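PDB 3K6O: NigD-like protein from Bacteroides vulgatus ATCC 8482, which is of unknown function but is probably an exported lipoprotein that combines an N-terminal OB domain with a C-terminal beta-sandwich domain. Local coordinates for residues Arg58-Tyr63 against Pro167-Phe172; Gly148-Glu153 against Asp175-Glu180; Ala68-Ser71 against Tyr75-Arg78. All blocks are in the same frame, centred on the assembly; numbering follows the deposited sequence.

Contact 1. Residues Arg58-Tyr63 against Pro167-Phe172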
loop_
_atom_site.group_PDB
_atom_site.type_symbol
_atom_site.label_atom_id
_atom_site.label_comp_id
_atom_site.label_asym_id
_atom_site.label_seq_id
_atom_site.Cartn_x
_atom_site.Cartn_y
_atom_site.Cartn_z
ATOM N N ARG A 58 1.782 9.058 -0.500
ATOM C CA ARG A 58 2.517 7.829 -0.409
ATOM C C ARG A 58 3.348 7.663 -1.681
ATOM O O ARG A 58 2.829 7.887 -2.790
ATOM C CB ARG A 58 1.512 6.699 -0.341
ATOM C CG ARG A 58 2.119 5.362 -0.056
ATOM C CD ARG A 58 1.871 4.923 1.342
ATOM N NE ARG A 58 2.227 3.507 1.565
ATOM C CZ ARG A 58 3.192 3.094 2.389
ATOM N NH1 ARG A 58 3.934 3.964 3.069
ATOM N NH2 ARG A 58 3.409 1.791 2.539
ATOM N N ILE A 59 4.606 7.229 -1.530
ATOM C CA ILE A 59 5.447 6.944 -2.698
ATOM C C ILE A 59 6.102 5.562 -2.652
ATOM O O ILE A 59 6.331 4.989 -1.578
ATOM C CB ILE A 59 6.544 8.045 -2.883
ATOM C CG1 ILE A 59 7.611 7.996 -1.776
ATOM C CG2 ILE A 59 5.884 9.404 -2.907
ATOM C CD1 ILE A 59 8.800 8.959 -1.999
ATOM N N PHE A 60 6.441 5.056 -3.833
ATOM C CA PHE A 60 7.309 3.894 -3.992
ATOM C C PHE A 60 8.580 4.501 -4.580
ATOM O O PHE A 60 8.597 4.993 -5.724
ATOM C CB PHE A 60 6.625 2.880 -4.917
ATOM C CG PHE A 60 7.312 1.552 -5.022
ATOM C CD1 PHE A 60 7.694 0.838 -3.899
ATOM C CD2 PHE A 60 7.516 0.974 -6.259
ATOM C CE1 PHE A 60 8.307 -0.423 -4.022
ATOM C CE2 PHE A 60 8.124 -0.272 -6.388
ATOM C CZ PHE A 60 8.506 -0.973 -5.278
ATOM N N GLY A 61 9.635 4.525 -3.778
ATOM C CA GLY A 61 10.783 5.346 -4.089
ATOM C C GLY A 61 12.098 4.625 -4.199
ATOM O O GLY A 61 12.215 3.470 -3.811
ATOM N N ASN A 62 13.075 5.346 -4.757
ATOM C CA ASN A 62 14.437 4.901 -4.945
ATOM C C ASN A 62 15.380 5.836 -4.159
ATOM O O ASN A 62 15.560 6.970 -4.551
ATOM C CB ASN A 62 14.765 4.940 -6.451
ATOM C CG ASN A 62 16.165 4.500 -6.763
ATOM O OD1 ASN A 62 17.070 4.584 -5.928
ATOM N ND2 ASN A 62 16.366 4.040 -7.986
ATOM N N TYR A 63 15.967 5.335 -3.073
ATOM C CA TYR A 63 16.793 6.124 -2.154
ATOM C C TYR A 63 18.215 5.623 -2.113
ATOM O O TYR A 63 18.464 4.429 -2.274
ATOM C CB TYR A 63 16.208 6.079 -0.722
ATOM C CG TYR A 63 14.703 6.007 -0.698
ATOM C CD1 TYR A 63 13.937 7.064 -1.189
ATOM C CD2 TYR A 63 14.048 4.888 -0.226
ATOM C CE1 TYR A 63 12.545 7.016 -1.215
ATOM C CE2 TYR A 63 12.621 4.817 -0.240
ATOM C CZ TYR A 63 11.895 5.892 -0.749
ATOM O OH TYR A 63 10.533 5.866 -0.795
ATOM N N PRO A 167 0.744 -3.090 -14.384
ATOM C CA PRO A 167 1.005 -3.185 -12.938
ATOM C C PRO A 167 0.456 -1.995 -12.218
ATOM O O PRO A 167 0.311 -0.937 -12.826
ATOM C CB PRO A 167 2.541 -3.230 -12.838
ATOM C CG PRO A 167 3.013 -3.483 -14.245
ATOM C CD PRO A 167 1.989 -2.880 -15.140
ATOM N N GLY A 168 0.106 -2.182 -10.946
ATOM C CA GLY A 168 -0.509 -1.119 -10.160
ATOM C C GLY A 168 -0.144 -1.364 -8.727
ATOM O O GLY A 168 0.064 -2.515 -8.345
HETATM N N MSE A 169 0.006 -0.278 -7.971
HETATM C CA MSE A 169 0.248 -0.336 -6.556
HETATM C C MSE A 169 -0.781 0.532 -5.882
HETATM O O MSE A 169 -1.142 1.581 -6.414
HETATM C CB MSE A 169 1.614 0.218 -6.227
HETATM C CG MSE A 169 1.940 0.105 -4.772
HETATM SE SE MSE A 169 2.881 -1.548 -4.361
HETATM C CE MSE A 169 4.457 -0.862 -5.317
ATOM N N VAL A 170 -1.251 0.088 -4.712
ATOM C CA VAL A 170 -2.158 0.851 -3.891
ATOM C C VAL A 170 -1.866 0.537 -2.418
ATOM O O VAL A 170 -1.415 -0.589 -2.067
ATOM C CB VAL A 170 -3.625 0.501 -4.232
ATOM C CG1 VAL A 170 -3.832 -0.962 -4.000
ATOM C CG2 VAL A 170 -4.602 1.276 -3.368
ATOM N N SER A 171 -2.112 1.535 -1.569
ATOM C CA SER A 171 -1.993 1.395 -0.128
ATOM C C SER A 171 -3.340 1.716 0.475
ATOM O O SER A 171 -3.859 2.789 0.217
ATOM C CB SER A 171 -0.954 2.345 0.440
ATOM O OG SER A 171 0.346 1.899 0.145
ATOM N N PHE A 172 -3.904 0.771 1.242
ATOM C CA PHE A 172 -5.150 0.961 1.952
ATOM C C PHE A 172 -4.857 1.325 3.367
ATOM O O PHE A 172 -4.165 0.607 4.023
ATOM C CB PHE A 172 -5.935 -0.336 1.931
ATOM C CG PHE A 172 -6.299 -0.789 0.532
ATOM C CD1 PHE A 172 -7.392 -0.241 -0.107
ATOM C CD2 PHE A 172 -5.545 -1.749 -0.131
ATOM C CE1 PHE A 172 -7.739 -0.632 -1.374
ATOM C CE2 PHE A 172 -5.886 -2.173 -1.420
ATOM C CZ PHE A 172 -6.980 -1.596 -2.042
#
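Phe60 and the selenomethionine Met169 meet face to methyl: Met169 CE sits over the middle of the Phe60 ring, 3.6 Å from its centroid and only 9° from the ring normal. This is a CH-pi contact, and because the selenium lies farther out above the same face, it also belongs to the Met-aromatic class. A bend at chi2 (92°), followed by a second at chi3, swings the methyl of Met169 onto the ring, the two side chains crossing at about a right angle. A flat ring and the long, flexible side chain of a methionine (here with selenium in place of sulfur) suit this buried place. Two residues along each strand the contact turns polar. Arg58 NE gives a hydrogen bond to Ser171 OG (2.9 Å, 163°), which lies at the edge of the guanidinium and in its plane; the position of NE is somewhat uncertain. A serine suits the spot because its hydroxyl can accept from Arg58 NE while also bonding Asn119 OD1. Arg58 NH2 is bonded to the same Asn119 OD1 and makes a salt bridge with Asp36. Were Arg58 replaced by an alanine, Asp36 would probably lose its salt-bridge mate and Ser171 OG the N-H it accepts. Farther out, Phe215 packs edge-to-face with Phe60, and Leu223 touches both Phe60 and Met169. The backbones stay apart, with 7.9 Å between Arg58 CA and Ser171 CA, so between these two segments the contact is made by side chains. The interface thus couples an apolar contact to a buried cation whose charge is probably balanced by Asp36.

Contact 2. Residues Gly148-Glu153 against Asp175-Glu180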
loop_
_atom_site.group_PDB
_atom_site.type_symbol
_atom_site.label_atom_id
_atom_site.label_comp_id
_atom_site.label_asym_id
_atom_site.label_seq_id
_atom_site.Cartn_x
_atom_site.Cartn_y
_atom_site.Cartn_z
ATOM N N GLY A 148 -10.123 -13.285 17.033
ATOM C CA GLY A 148 -9.163 -12.197 17.316
ATOM C C GLY A 148 -8.400 -11.601 16.135
ATOM O O GLY A 148 -7.498 -10.781 16.341
ATOM N N TYR A 149 -8.737 -12.005 14.915
ATOM C CA TYR A 149 -8.144 -11.460 13.702
ATOM C C TYR A 149 -9.118 -10.481 13.072
ATOM O O TYR A 149 -10.313 -10.676 13.145
ATOM C CB TYR A 149 -7.855 -12.555 12.671
ATOM C CG TYR A 149 -6.550 -13.297 12.858
ATOM C CD1 TYR A 149 -6.401 -14.239 13.860
ATOM C CD2 TYR A 149 -5.473 -13.068 12.014
ATOM C CE1 TYR A 149 -5.198 -14.924 14.019
ATOM C CE2 TYR A 149 -4.293 -13.722 12.177
ATOM C CZ TYR A 149 -4.143 -14.642 13.175
ATOM O OH TYR A 149 -2.942 -15.285 13.319
ATOM N N ALA A 150 -8.581 -9.466 12.395
ATOM C CA ALA A 150 -9.348 -8.618 11.519
ATOM C C ALA A 150 -9.650 -9.417 10.258
ATOM O O ALA A 150 -8.757 -10.035 9.714
ATOM C CB ALA A 150 -8.528 -7.375 11.155
ATOM N N HIS A 151 -10.892 -9.356 9.781
ATOM C CA HIS A 151 -11.287 -9.956 8.525
ATOM C C HIS A 151 -11.760 -8.913 7.485
ATOM O O HIS A 151 -12.781 -8.233 7.673
ATOM C CB HIS A 151 -12.391 -10.978 8.782
ATOM C CG HIS A 151 -11.990 -12.065 9.722
ATOM N ND1 HIS A 151 -11.639 -13.332 9.296
ATOM C CD2 HIS A 151 -11.873 -12.075 11.075
ATOM C CE1 HIS A 151 -11.342 -14.075 10.347
ATOM N NE2 HIS A 151 -11.473 -13.340 11.437
ATOM N N LEU A 152 -10.992 -8.805 6.403
ATOM C CA LEU A 152 -11.215 -7.855 5.300
ATOM C C LEU A 152 -11.216 -8.611 3.974
ATOM O O LEU A 152 -10.685 -9.764 3.871
ATOM C CB LEU A 152 -10.102 -6.794 5.277
ATOM C CG LEU A 152 -9.964 -5.964 6.532
ATOM C CD1 LEU A 152 -8.714 -5.037 6.502
ATOM C CD2 LEU A 152 -11.248 -5.208 6.890
ATOM N N GLU A 153 -11.761 -7.971 2.935
ATOM C CA GLU A 153 -11.744 -8.606 1.625
ATOM C C GLU A 153 -11.302 -7.633 0.584
ATOM O O GLU A 153 -11.672 -6.468 0.617
ATOM C CB GLU A 153 -13.120 -9.194 1.264
ATOM C CG GLU A 153 -13.808 -9.989 2.388
ATOM C CD GLU A 153 -15.126 -10.649 1.936
ATOM O OE1 GLU A 153 -15.460 -10.511 0.729
ATOM O OE2 GLU A 153 -15.812 -11.272 2.792
ATOM N N ASP A 175 -6.380 1.825 9.571
ATOM C CA ASP A 175 -7.036 2.510 10.666
ATOM C C ASP A 175 -7.276 1.525 11.796
ATOM O O ASP A 175 -6.286 1.050 12.374
ATOM C CB ASP A 175 -8.300 3.221 10.169
ATOM C CG ASP A 175 -7.979 4.366 9.216
ATOM O OD1 ASP A 175 -6.949 4.974 9.424
ATOM O OD2 ASP A 175 -8.732 4.641 8.261
ATOM N N ASP A 176 -8.539 1.175 12.109
ATOM C CA ASP A 176 -8.758 0.389 13.312
ATOM C C ASP A 176 -8.313 -1.058 13.080
ATOM O O ASP A 176 -8.236 -1.777 14.016
ATOM C CB ASP A 176 -10.216 0.378 13.790
ATOM C CG ASP A 176 -10.759 1.729 14.189
ATOM O OD1 ASP A 176 -10.132 2.801 14.059
ATOM O OD2 ASP A 176 -11.866 1.687 14.724
ATOM N N TYR A 177 -8.065 -1.467 11.833
ATOM C CA TYR A 177 -7.641 -2.842 11.512
ATOM C C TYR A 177 -6.091 -3.018 11.495
ATOM O O TYR A 177 -5.593 -4.082 11.138
ATOM C CB TYR A 177 -8.258 -3.269 10.194
ATOM C CG TYR A 177 -9.759 -3.271 10.266
ATOM C CD1 TYR A 177 -10.425 -4.318 10.831
ATOM C CD2 TYR A 177 -10.504 -2.178 9.808
ATOM C CE1 TYR A 177 -11.808 -4.319 10.951
ATOM C CE2 TYR A 177 -11.873 -2.146 9.921
ATOM C CZ TYR A 177 -12.518 -3.221 10.478
ATOM O OH TYR A 177 -13.841 -3.191 10.588
ATOM N N SER A 178 -5.357 -1.978 11.907
ATOM C CA SER A 178 -3.917 -1.995 11.840
ATOM C C SER A 178 -3.287 -2.615 13.084
ATOM O O SER A 178 -3.971 -2.845 14.095
ATOM C CB SER A 178 -3.410 -0.572 11.653
ATOM O OG SER A 178 -3.244 0.014 12.874
ATOM N N PRO A 179 -1.963 -2.843 13.046
ATOM C CA PRO A 179 -1.295 -3.434 14.178
ATOM C C PRO A 179 -1.213 -2.549 15.411
ATOM O O PRO A 179 -0.848 -3.015 16.486
ATOM C CB PRO A 179 0.111 -3.741 13.663
ATOM C CG PRO A 179 0.159 -3.419 12.288
ATOM C CD PRO A 179 -1.125 -2.844 11.833
ATOM N N GLU A 180 -1.566 -1.293 15.271
ATOM C CA GLU A 180 -1.713 -0.407 16.420
ATOM C C GLU A 180 -2.954 -0.697 17.235
ATOM O O GLU A 180 -3.046 -0.206 18.328
ATOM C CB GLU A 180 -1.789 1.020 15.938
ATOM C CG GLU A 180 -0.570 1.441 15.159
ATOM C CD GLU A 180 0.523 1.945 16.040
ATOM O OE1 GLU A 180 0.578 1.594 17.266
ATOM O OE2 GLU A 180 1.348 2.700 15.494
#
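Tyr177 lays its ring against Ala150 and Leu152, joining a loop of the C-terminal beta-sandwich domain to strand 149-157. Hydrogen bonds act within the loop, shaping it rather than bridging it to the strand. Ser178 N reaches back to Asp175 O (3.2 Å) around a short 3-10 turn that carries Tyr177, and Ser178 OG accepts from Glu180 N in an ST turn. Tyr177 O is held separately by Tyr205 OH.

The contact across the segments is entirely apolar. Ala150 and Leu152 both direct their side chains at the loop, whereas His151 between them turns the other way, as expected of an extended strand. With CG of Tyr177 anti to its carbonyl carbon (chi1 -61°), the ring is carried to the strand. The small methyl of Ala150 lets the aromatic edge come close: its CB lies near the ring plane, 3.6 Å from Tyr177 CD1. A tyrosine suits this partly exposed position, since its broad ring serves two aliphatic residues at once, and its side chain comes within about 5 Å of a bound tetraethylene glycol, probably left from crystallisation. Val138 of the adjoining strand 133-139 touches both Leu152 and Tyr177, extending the apolar patch. Leu152 supplies a CH-pi contact, with CD2 centred over one face, 4.0 Å from the ring centroid and 5° from the normal. At the base of the aromatic side chain it uses its other methyl, CD1, which stands 4.1 Å from Tyr177 CB.

Contact 3. Residues Ala68-Ser71 against Tyr75-Arg78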
loop_
_atom_site.group_PDB
_atom_site.type_symbol
_atom_site.label_atom_id
_atom_site.label_comp_id
_atom_site.label_asym_id
_atom_site.label_seq_id
_atom_site.Cartn_x
_atom_site.Cartn_y
_atom_site.Cartn_z
ATOM N N ALA A 68 24.301 9.083 8.363
ATOM C CA ALA A 68 23.438 9.314 9.515
ATOM C C ALA A 68 22.948 10.765 9.503
ATOM O O ALA A 68 23.648 11.655 9.050
ATOM C CB ALA A 68 24.183 9.011 10.844
ATOM N N GLY A 69 21.753 10.992 10.028
ATOM C CA GLY A 69 21.143 12.318 9.998
ATOM C C GLY A 69 21.335 13.150 11.246
ATOM O O GLY A 69 22.396 13.200 11.793
ATOM N N GLU A 70 20.274 13.814 11.673
ATOM C CA GLU A 70 20.340 14.843 12.686
ATOM C C GLU A 70 18.928 15.236 13.013
ATOM O O GLU A 70 18.025 15.007 12.203
ATOM C CB GLU A 70 21.053 16.086 12.134
ATOM C CG GLU A 70 20.361 16.690 10.865
ATOM C CD GLU A 70 20.581 15.852 9.607
ATOM O OE1 GLU A 70 21.741 15.495 9.348
ATOM O OE2 GLU A 70 19.609 15.549 8.885
ATOM N N SER A 71 18.727 15.812 14.194
ATOM C CA SER A 71 17.496 16.477 14.541
ATOM C C SER A 71 16.278 15.550 14.403
ATOM O O SER A 71 15.168 16.024 14.119
ATOM C CB SER A 71 17.369 17.723 13.636
ATOM O OG SER A 71 16.464 18.708 14.136
ATOM N N TYR A 75 18.471 9.236 8.698
ATOM C CA TYR A 75 19.407 9.334 7.589
ATOM C C TYR A 75 19.133 10.540 6.696
ATOM O O TYR A 75 17.997 10.988 6.569
ATOM C CB TYR A 75 19.333 8.093 6.706
ATOM C CG TYR A 75 19.683 6.810 7.405
ATOM C CD1 TYR A 75 21.007 6.392 7.514
ATOM C CD2 TYR A 75 18.689 5.998 7.922
ATOM C CE1 TYR A 75 21.329 5.220 8.153
ATOM C CE2 TYR A 75 19.001 4.826 8.559
ATOM C CZ TYR A 75 20.320 4.438 8.666
ATOM O OH TYR A 75 20.614 3.267 9.303
ATOM N N ASN A 76 20.198 11.027 6.078
ATOM C CA ASN A 76 20.144 11.989 4.994
ATOM C C ASN A 76 20.267 11.184 3.726
ATOM O O ASN A 76 21.166 10.346 3.622
ATOM C CB ASN A 76 21.292 12.985 5.069
ATOM C CG ASN A 76 21.215 13.871 6.280
ATOM O OD1 ASN A 76 20.114 14.183 6.779
ATOM N ND2 ASN A 76 22.391 14.320 6.752
ATOM N N ILE A 77 19.361 11.417 2.774
ATOM C CA ILE A 77 19.310 10.612 1.560
ATOM C C ILE A 77 19.369 11.424 0.274
ATOM O O ILE A 77 19.146 12.638 0.274
ATOM C CB ILE A 77 18.025 9.702 1.518
ATOM C CG1 ILE A 77 16.745 10.545 1.360
ATOM C CG2 ILE A 77 17.925 8.874 2.787
ATOM C CD1 ILE A 77 15.544 9.819 0.733
ATOM N N ARG A 78 19.681 10.726 -0.820
ATOM C CA ARG A 78 19.427 11.216 -2.153
ATOM C C ARG A 78 18.150 10.527 -2.632
ATOM O O ARG A 78 18.041 9.289 -2.589
ATOM C CB ARG A 78 20.583 10.888 -3.120
ATOM C CG ARG A 78 20.281 11.255 -4.533
ATOM C CD ARG A 78 21.469 11.244 -5.438
ATOM N NE ARG A 78 22.171 9.977 -5.447
ATOM C CZ ARG A 78 23.390 9.772 -4.946
ATOM N NH1 ARG A 78 24.079 10.742 -4.349
ATOM N NH2 ARG A 78 23.924 8.568 -5.033
#
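Ala68 and Tyr75 face each other as an antiparallel, non-hydrogen-bonded pair, their CA atoms 4.5 Å apart, at the point where a beta hairpin gives way to its connecting loop. Their side chains diverge, so the closeness is one of backbone. Gly69 follows at once, with its N 3.8 Å from Tyr75 CA. A glycine fits here because a side chain would point at the facing strand and meet Tyr75 N and the amide of Asn76. Beyond it the chain brings Glu70 round toward Asn76.

The polar link is between these two side chains. Asn76 ND2 donates to Glu70 OE1 at 2.9 Å with an N-H...O angle of 151°. OE1 receives it through its syn lone pair, on the side of OE2, and lies close to the amide plane of Asn76. The other carboxylate oxygen, Glu70 OE2, is 2.6 Å from Asn76 OD1. Carboxylate and amide are nearly coplanar, 12° apart, even though the two chains cross at about a right angle. Glu70 gets there by placing CG between its backbone N and carbonyl carbon (chi1 58°) and then folding at chi2, which turns its carboxylate back toward Asn76. Asn76 is buried although Glu70 is exposed, and its ND2 has a second, stronger partner in Glu67 OE2. A short amide suits the place: one nitrogen serves two acidic side chains of the same turn.

Around this turn, the backbone of Asn76 is bonded to Leu66 and Glu67, continuing the pairing of strands 58-66 and 75-93. On the other flank the backbone of Tyr75 is hydrogen-bonded to that of Trp42, which the side chains of Glu70 and Asn76 both touch, so the start of strand 75-93 lies between strands 58-66 and 40-43 of the OB domain.

How the contacts relate
From the N terminus, strand 58-66 opens contact 1, which waits more than a hundred residues for its second half. Within that long span contact 3 opens and closes almost at once, turning the chain from strand 58-66 into strand 75-93; Tyr63 and Ile77 pack together where the two contacts meet. Strand 75-93 then runs out of the OB domain and pairs with 165-173 of the beta sandwich. Contact 2 starts at 148-153, before contact 1 is completed at 167-172, and ends at 175-180, so these two cross. Contacts 2 and 3 are local to separate domains, about 33 Å apart between centres, whereas contact 1 joins the domains.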